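Local structure of ABC transporter sugar binding protein (Xanthomonas axonopodis pv. citri, 3UOR) at residues Gly124-Asp127 and Thr128-Asp132. The protein probably binds maltose or a related sugar in the periplasm as the solute-binding component of an ABC transporter. Sequence-based numbering, arbitrary orientation.
Sequences GVWD and TNLVD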
loop_
_atom_site.group_PDB
_atom_site.type_symbol
_atom_site.label_atom_id
_atom_site.label_comp_id
_atom_site.label_asym_id
_atom_site.label_seq_id
_atom_site.Cartn_x
_atom_site.Cartn_y
_atom_site.Cartn_z
ATOM N N GLY A 124 7.634 6.377 7.055
ATOM C CA GLY A 124 7.334 6.201 5.650
ATOM C C GLY A 124 5.865 6.486 5.358
ATOM O O GLY A 124 5.516 6.966 4.290
ATOM N N VAL A 125 4.994 6.199 6.317
ATOM C CA VAL A 125 3.568 6.497 6.156
ATOM C C VAL A 125 3.280 8.007 6.247
ATOM O O VAL A 125 2.550 8.557 5.427
ATOM C CB VAL A 125 2.741 5.735 7.192
ATOM C CG1 VAL A 125 1.280 6.128 7.108
ATOM C CG2 VAL A 125 2.914 4.219 6.978
ATOM N N TRP A 126 3.871 8.684 7.226
ATOM C CA TRP A 126 3.714 10.138 7.338
ATOM C C TRP A 126 4.242 10.792 6.070
ATOM O O TRP A 126 3.677 11.742 5.553
ATOM C CB TRP A 126 4.514 10.675 8.527
ATOM C CG TRP A 126 4.129 12.085 8.890
ATOM C CD1 TRP A 126 4.843 13.222 8.650
ATOM C CD2 TRP A 126 2.929 12.502 9.556
ATOM N NE1 TRP A 126 4.166 14.315 9.132
ATOM C CE2 TRP A 126 2.985 13.900 9.684
ATOM C CE3 TRP A 126 1.808 11.824 10.045
ATOM C CZ2 TRP A 126 1.964 14.640 10.286
ATOM C CZ3 TRP A 126 0.791 12.562 10.647
ATOM C CH2 TRP A 126 0.880 13.952 10.762
ATOM N N ASP A 127 5.360 10.283 5.578
ATOM C CA ASP A 127 6.030 10.893 4.436
ATOM C C ASP A 127 5.134 10.935 3.188
ATOM O O ASP A 127 5.239 11.863 2.392
ATOM C CB ASP A 127 7.368 10.180 4.162
ATOM C CG ASP A 127 8.160 10.824 3.043
ATOM O OD1 ASP A 127 8.359 12.056 3.075
ATOM O OD2 ASP A 127 8.603 10.094 2.127
ATOM N N THR A 128 4.230 9.965 3.030
ATOM C CA THR A 128 3.337 9.969 1.867
ATOM C C THR A 128 2.398 11.181 1.839
ATOM O O THR A 128 1.837 11.495 0.798
ATOM C CB THR A 128 2.480 8.684 1.742
ATOM O OG1 THR A 128 1.533 8.612 2.816
ATOM C CG2 THR A 128 3.345 7.430 1.773
ATOM N N ASN A 129 2.217 11.864 2.969
ATOM C CA ASN A 129 1.320 13.022 2.977
ATOM C C ASN A 129 2.050 14.337 2.778
ATOM O O ASN A 129 1.447 15.401 2.801
ATOM C CB ASN A 129 0.502 13.076 4.263
ATOM C CG ASN A 129 -0.586 12.039 4.292
ATOM O OD1 ASN A 129 -1.758 12.369 4.402
ATOM N ND2 ASN A 129 -0.208 10.783 4.176
ATOM N N LEU A 130 3.362 14.265 2.607
ATOM C CA LEU A 130 4.154 15.475 2.436
ATOM C C LEU A 130 4.419 15.698 0.956
ATOM O O LEU A 130 4.929 14.821 0.259
ATOM C CB LEU A 130 5.470 15.363 3.196
ATOM C CG LEU A 130 5.340 15.534 4.707
ATOM C CD1 LEU A 130 6.628 15.114 5.406
ATOM C CD2 LEU A 130 5.000 16.987 5.006
ATOM N N VAL A 131 4.034 16.862 0.467
ATOM C CA VAL A 131 4.241 17.168 -0.931
ATOM C C VAL A 131 5.030 18.451 -1.021
ATOM O O VAL A 131 4.518 19.534 -0.711
ATOM C CB VAL A 131 2.920 17.295 -1.693
ATOM C CG1 VAL A 131 3.189 17.772 -3.103
ATOM C CG2 VAL A 131 2.198 15.960 -1.714
ATOM N N ASP A 132 6.293 18.319 -1.410
ATOM C CA ASP A 132 7.138 19.475 -1.557
ATOM C C ASP A 132 7.341 20.111 -0.192
ATOM O O ASP A 132 7.330 21.335 -0.063
ATOM C CB ASP A 132 6.467 20.480 -2.490
ATOM C CG ASP A 132 7.461 21.358 -3.202
ATOM O OD1 ASP A 132 8.364 20.793 -3.861
ATOM O OD2 ASP A 132 7.336 22.602 -3.109
#
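T128 turns its hydroxyl back onto the carbonyl of V125. Its OG1 gives a hydrogen bond of 2.8 Å to V125 O, lying in the plane of that carbonyl. The torsion explains this: OG1 sits between the backbone N and the carbonyl carbon (chi1 67°). The same torsion places the methyl CG2 3.4 Å from G124 O. V125 O is gripped twice, because T128 N also bonds to it at 3.2 Å, from above the carbonyl plane. A weak bond from T128 N reaches G124 O.

Two more backbone bonds continue the winding: N129 N to W126 O (3.0 Å), and L130 N to D127 O (3.1 Å). The latter closes a type I beta turn from D127 to L130. The CB of L130 is directed toward 124-127, and its CD1 meets W126 CD1 at 4.2 Å, oblique to the indole. In W126, CG lies anti to the backbone N (chi1 -166°), which carries the indole to this meeting point. Its ring meets that of Y121, and its side chain touches L135 and P139. L130 O accepts a hydrogen bond from K373.

The hydroxyl bond is a common threonine side-chain-to-backbone bond of helical segments. The successive i+3 to i backbone bonds and the type I turn make a helix-to-strand connection. It leads from helix 123-127 into strand 130-131, which pairs antiparallel with strand 134-150 in the solute-binding protein fold.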